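Local structure of bacterial leucyl aminopeptidase (Legionella pneumophila, 6ESL) at residues H209-D214 and A255-L260; G221-G226 and Q282-G287. The protein probably removes N-terminal residues, leucine among them, from peptides as a secreted zinc aminopeptidase of the M28 family. All coordinates share one frame; numbering follows the deposited sequence.

Contact 1: H209-D214 and A255-L260; sequences HMDTLD and AEERGL. With ZN (zinc ion), chain E; ZN (zinc ion), chain F.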
loop_
_atom_site.group_PDB
_atom_site.type_symbol
_atom_site.label_atom_id
_atom_site.label_comp_id
_atom_site.label_asym_id
_atom_site.label_seq_id
_atom_site.Cartn_x
_atom_site.Cartn_y
_atom_site.Cartn_z
ATOM N N HIS B 209 -2.369 -20.946 10.877
ATOM C CA HIS B 209 -3.486 -21.802 11.128
ATOM C C HIS B 209 -3.030 -23.240 11.165
ATOM O O HIS B 209 -2.252 -23.616 10.390
ATOM C CB HIS B 209 -4.689 -21.540 10.228
ATOM C CG HIS B 209 -4.557 -21.930 8.808
ATOM N ND1 HIS B 209 -4.965 -23.132 8.323
ATOM C CD2 HIS B 209 -4.138 -21.231 7.736
ATOM C CE1 HIS B 209 -4.776 -23.169 7.027
ATOM N NE2 HIS B 209 -4.264 -22.033 6.661
ATOM N N MET B 210 -3.633 -24.031 12.038
ATOM C CA MET B 210 -3.107 -25.348 12.334
ATOM C C MET B 210 -3.858 -26.413 11.504
ATOM O O MET B 210 -3.446 -27.618 11.465
ATOM C CB MET B 210 -3.290 -25.644 13.854
ATOM C CG MET B 210 -4.719 -25.904 14.303
ATOM S SD MET B 210 -4.735 -26.439 16.031
ATOM C CE MET B 210 -4.511 -24.958 16.945
ATOM N N ASP B 211 -4.998 -26.034 10.944
ATOM C CA ASP B 211 -5.931 -26.976 10.367
ATOM C C ASP B 211 -5.769 -27.256 8.878
ATOM O O ASP B 211 -5.032 -26.566 8.179
ATOM C CB ASP B 211 -7.400 -26.568 10.663
ATOM C CG ASP B 211 -7.812 -25.290 9.920
ATOM O OD1 ASP B 211 -7.025 -24.344 9.960
ATOM O OD2 ASP B 211 -8.930 -25.277 9.347
ATOM N N THR B 212 -6.515 -28.274 8.441
ATOM C CA THR B 212 -6.652 -28.710 7.072
ATOM C C THR B 212 -8.070 -29.076 6.789
ATOM O O THR B 212 -8.981 -29.014 7.669
ATOM C CB THR B 212 -5.806 -29.988 6.812
ATOM O OG1 THR B 212 -6.400 -31.132 7.535
ATOM C CG2 THR B 212 -4.365 -29.771 7.193
ATOM N N LEU B 213 -8.310 -29.477 5.559
ATOM C CA LEU B 213 -9.594 -30.086 5.200
ATOM C C LEU B 213 -9.675 -31.527 5.804
ATOM O O LEU B 213 -8.701 -32.058 6.359
ATOM C CB LEU B 213 -9.772 -30.132 3.677
ATOM C CG LEU B 213 -9.769 -28.903 2.808
ATOM C CD1 LEU B 213 -10.387 -29.175 1.485
ATOM C CD2 LEU B 213 -10.499 -27.885 3.610
ATOM N N ASP B 214 -10.843 -32.127 5.639
ATOM C CA ASP B 214 -11.039 -33.532 5.875
ATOM C C ASP B 214 -10.438 -34.443 4.822
ATOM O O ASP B 214 -9.906 -33.999 3.810
ATOM C CB ASP B 214 -12.519 -33.888 6.031
ATOM C CG ASP B 214 -13.196 -33.131 7.141
ATOM O OD1 ASP B 214 -12.734 -33.242 8.294
ATOM O OD2 ASP B 214 -14.171 -32.389 6.812
ATOM N N ALA B 255 -9.528 -24.052 12.597
ATOM C CA ALA B 255 -10.668 -23.922 11.747
ATOM C C ALA B 255 -10.595 -22.733 10.752
ATOM O O ALA B 255 -11.621 -22.131 10.395
ATOM C CB ALA B 255 -11.983 -23.849 12.599
ATOM N N GLU B 256 -9.413 -22.398 10.283
ATOM C CA GLU B 256 -9.238 -21.425 9.241
ATOM C C GLU B 256 -9.947 -21.843 7.951
ATOM O O GLU B 256 -10.575 -20.984 7.301
ATOM C CB GLU B 256 -7.809 -21.072 9.017
ATOM C CG GLU B 256 -7.575 -19.866 8.107
ATOM C CD GLU B 256 -7.602 -20.190 6.607
ATOM O OE1 GLU B 256 -7.648 -21.421 6.262
ATOM O OE2 GLU B 256 -7.822 -19.225 5.788
ATOM N N GLU B 257 -9.925 -23.170 7.653
ATOM C CA GLU B 257 -10.455 -23.672 6.385
ATOM C C GLU B 257 -11.968 -23.697 6.414
ATOM O O GLU B 257 -12.602 -23.966 5.419
ATOM C CB GLU B 257 -9.959 -25.072 6.134
ATOM C CG GLU B 257 -8.440 -25.193 5.953
ATOM C CD GLU B 257 -7.928 -24.605 4.647
ATOM O OE1 GLU B 257 -8.718 -24.063 3.875
ATOM O OE2 GLU B 257 -6.726 -24.728 4.481
ATOM N N ARG B 258 -12.574 -23.410 7.587
ATOM C CA ARG B 258 -14.068 -23.346 7.739
ATOM C C ARG B 258 -14.567 -21.924 7.587
ATOM O O ARG B 258 -15.749 -21.663 7.791
ATOM C CB ARG B 258 -14.518 -23.925 9.065
ATOM C CG ARG B 258 -13.875 -25.349 9.317
ATOM C CD ARG B 258 -14.439 -26.390 8.345
ATOM N NE ARG B 258 -15.863 -26.454 8.431
ATOM C CZ ARG B 258 -16.631 -27.314 7.735
ATOM N NH1 ARG B 258 -16.097 -28.275 6.954
ATOM N NH2 ARG B 258 -17.936 -27.354 7.956
ATOM N N GLY B 259 -13.698 -21.033 7.178
ATOM C CA GLY B 259 -14.029 -19.624 6.993
ATOM C C GLY B 259 -13.522 -18.610 8.056
ATOM O O GLY B 259 -14.174 -17.560 8.327
ATOM N N LEU B 260 -12.369 -18.910 8.628
ATOM C CA LEU B 260 -11.632 -18.002 9.534
ATOM C C LEU B 260 -12.255 -18.168 10.977
ATOM O O LEU B 260 -12.206 -17.237 11.770
ATOM C CB LEU B 260 -11.581 -16.566 9.084
ATOM C CG LEU B 260 -11.234 -16.263 7.609
ATOM C CD1 LEU B 260 -10.958 -14.765 7.433
ATOM C CD2 LEU B 260 -9.980 -16.987 7.251
HETATM ZN ZN ZN E . -6.123 -22.557 3.270
HETATM ZN ZN ZN F . -4.024 -21.514 4.575
HETATM O O HOH W 1 -3.871 -20.814 2.507
#
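H209 and D211 share the same first torsion: in each, CG stands between the backbone N and the carbonyl carbon, which turns ring and carboxylate to the same side, toward A255-L260. E256 answers with CG anti to its own N (chi1 -169°) and a bend at chi2, so that its chain runs across the imidazole. CB of E256 lies 3.7 Å from the centroid of the H209 ring, a CH-pi contact over the face, and OE1 ends above the rim, with the carboxylate turned 28° from the ring plane.

The carboxylate of D211 ties the two loops together. OD2 takes the N-H of E257 on its syn lone pair, 2.9 Å from E257 N and nearly straight at 169°. OD1 receives ND1 of H209 at 2.9 Å, but from well above the carboxylate plane. Further along the loop, CD2 of L213 packs on CB of E257, 3.8 Å away.

At the far edge of the imidazole, NE2 of H209 binds one zinc at 2.2 Å; D222 and D284 share that ion. The second zinc takes OE2 of E257 at a long 2.6 Å, with D222 again as the other protein ligand. Further out, R258 bonds Y186 and forms a salt bridge with E22 of the second subunit.

D211 is thus a second-shell residue for both metals: it fixes the rotation of the H209 ring, holds the backbone of E257, and its negative charge would probably make NE2 a stronger zinc donor.

Contact 2: G221-G226 and Q282-G287; sequences GDDGSG and QFDMTG. With ZN (zinc ion), chain F; ZN (zinc ion), chain E.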
loop_
_atom_site.group_PDB
_atom_site.type_symbol
_atom_site.label_atom_id
_atom_site.label_comp_id
_atom_site.label_asym_id
_atom_site.label_seq_id
_atom_site.Cartn_x
_atom_site.Cartn_y
_atom_site.Cartn_z
ATOM N N GLY B 221 2.196 -27.379 2.820
ATOM C CA GLY B 221 2.202 -25.971 2.439
ATOM C C GLY B 221 1.140 -25.207 3.188
ATOM O O GLY B 221 1.454 -24.212 3.886
ATOM N N ASP B 222 -0.073 -25.705 3.070
ATOM C CA ASP B 222 -1.156 -25.057 3.776
ATOM C C ASP B 222 -1.716 -25.824 4.915
ATOM O O ASP B 222 -2.532 -26.718 4.713
ATOM C CB ASP B 222 -2.218 -24.861 2.676
ATOM C CG ASP B 222 -3.400 -24.032 3.096
ATOM O OD1 ASP B 222 -3.335 -23.290 4.105
ATOM O OD2 ASP B 222 -4.415 -24.132 2.388
ATOM N N ASP B 223 -1.451 -25.378 6.171
ATOM C CA ASP B 223 -0.484 -24.357 6.586
ATOM C C ASP B 223 0.438 -24.947 7.634
ATOM O O ASP B 223 0.827 -24.283 8.599
ATOM C CB ASP B 223 -1.170 -23.126 7.127
ATOM C CG ASP B 223 -0.224 -22.016 7.418
ATOM O OD1 ASP B 223 0.855 -21.922 6.814
ATOM O OD2 ASP B 223 -0.615 -21.141 8.247
ATOM N N GLY B 224 0.875 -26.176 7.352
ATOM C CA GLY B 224 1.969 -26.769 8.083
ATOM C C GLY B 224 3.204 -25.870 8.078
ATOM O O GLY B 224 3.842 -25.667 9.086
ATOM N N SER B 225 3.518 -25.356 6.877
ATOM C CA SER B 225 4.717 -24.540 6.669
ATOM C C SER B 225 4.663 -23.307 7.554
ATOM O O SER B 225 5.609 -23.027 8.286
ATOM C CB SER B 225 4.846 -24.190 5.194
ATOM O OG SER B 225 3.738 -23.391 4.722
ATOM N N GLY B 226 3.589 -22.563 7.522
ATOM C CA GLY B 226 3.526 -21.384 8.350
ATOM C C GLY B 226 3.554 -21.712 9.833
ATOM O O GLY B 226 4.229 -21.033 10.630
ATOM N N GLN B 282 0.285 -12.551 9.687
ATOM C CA GLN B 282 -0.193 -13.883 9.410
ATOM C C GLN B 282 0.772 -14.615 8.477
ATOM O O GLN B 282 1.144 -14.108 7.392
ATOM C CB GLN B 282 -1.588 -13.802 8.800
ATOM C CG GLN B 282 -2.209 -15.086 8.245
ATOM C CD GLN B 282 -2.576 -16.083 9.315
ATOM O OE1 GLN B 282 -2.390 -15.830 10.518
ATOM N NE2 GLN B 282 -3.200 -17.196 8.888
ATOM N N PHE B 283 1.111 -15.830 8.884
ATOM C CA PHE B 283 1.903 -16.776 8.046
ATOM C C PHE B 283 1.052 -17.934 7.579
ATOM O O PHE B 283 0.721 -18.873 8.394
ATOM C CB PHE B 283 3.144 -17.225 8.796
ATOM C CG PHE B 283 4.115 -16.131 9.042
ATOM C CD1 PHE B 283 5.094 -15.807 8.080
ATOM C CD2 PHE B 283 4.068 -15.392 10.173
ATOM C CE1 PHE B 283 5.976 -14.746 8.280
ATOM C CE2 PHE B 283 4.964 -14.388 10.404
ATOM C CZ PHE B 283 5.874 -14.026 9.404
ATOM N N ASP B 284 0.617 -17.797 6.332
ATOM C CA ASP B 284 -0.152 -18.802 5.653
ATOM C C ASP B 284 0.575 -19.121 4.357
ATOM O O ASP B 284 0.531 -18.367 3.385
ATOM C CB ASP B 284 -1.559 -18.291 5.348
ATOM C CG ASP B 284 -2.413 -19.322 4.637
ATOM O OD1 ASP B 284 -1.912 -20.437 4.382
ATOM O OD2 ASP B 284 -3.586 -19.017 4.332
ATOM N N MET B 285 1.243 -20.261 4.374
ATOM C CA MET B 285 1.958 -20.824 3.241
ATOM C C MET B 285 3.304 -20.093 3.112
ATOM O O MET B 285 3.433 -18.930 2.643
ATOM C CB MET B 285 1.177 -20.919 1.933
ATOM C CG MET B 285 -0.171 -21.551 2.106
ATOM S SD MET B 285 -1.141 -21.757 0.635
ATOM C CE MET B 285 -1.214 -20.103 -0.038
ATOM N N THR B 286 4.326 -20.801 3.567
ATOM C CA THR B 286 5.697 -20.260 3.649
ATOM C C THR B 286 6.757 -21.123 2.954
ATOM O O THR B 286 7.969 -20.842 3.039
ATOM C CB THR B 286 6.123 -20.123 5.126
ATOM O OG1 THR B 286 6.230 -21.393 5.737
ATOM C CG2 THR B 286 5.218 -19.176 5.898
ATOM N N GLY B 287 6.322 -22.154 2.240
ATOM C CA GLY B 287 7.280 -23.109 1.688
ATOM C C GLY B 287 7.356 -23.410 0.214
ATOM O O GLY B 287 8.329 -23.977 -0.230
HETATM ZN ZN ZN F . -4.024 -21.514 4.575
HETATM ZN ZN ZN E . -6.123 -22.557 3.270
HETATM O O HOH W 1 -3.871 -20.814 2.507
#
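The backbones of G226 and F283 come closest, CA to CA 4.9 Å, where the first turns of helix 220-239 meet the chain leaving strand 277-282. The helical segment widens into a pi-type turn at 221-225 and carries a cis peptide between D222 and D223; opposite it, M285 has a positive phi of 79°. CA of G226 lies 3.8 Å from O of F283, so the glycine lets helix and strand end come this near. M285 CA also directs a C-H at G221 O.

S225 OG works in two directions. It gives its hydrogen to G221 O at 2.6 Å, in the carbonyl plane on a lone pair, and accepts the N-H of T286 at 2.9 Å, almost straight at 170°. OG1 of T286 finds its partner in S229, one turn further along the helix.

This is the metal-binding end of the M28 alpha/beta fold, where ligands come from loops at the ends of the central strands and from the start of a helix. D222 bridges the two zinc ions: OD1 binds one at 2.0 Å and OD2 the other at 2.5 Å. D284 grips the first ion with both oxygens, its OD2 also bonded to S334; a water also sits on that ion.

D223 turns its carboxylate toward the strand end, CG anti to N. M285 N meets OD1 of D223 at 3.0 Å, from 55° above the carboxylate plane, and OD2 lies just 2.6 Å from F283 O, a spacing that suggests the acid may hold a proton.

Following the chain from the N terminus, strand 203-209 runs into 209-214, 221-226 lies in the first turns of helix 220-239, strand 248-253 leads to 255-260, and strand 277-282 ends in 282-287. Contact 1 closes a loop of 40 intervening residues by bringing 255-260 back to 209-214; contact 2 closes one of 55 from 221-226 to 282-287. The segments alternate, so the two loops cross. Contact 1 joins loops after two neighbouring parallel strands, and contact 2 ties a helix start to the loop after a third. Their centres are 12 Å apart, both zinc ions lie between them, and H209 N probably bonds D223 OD2.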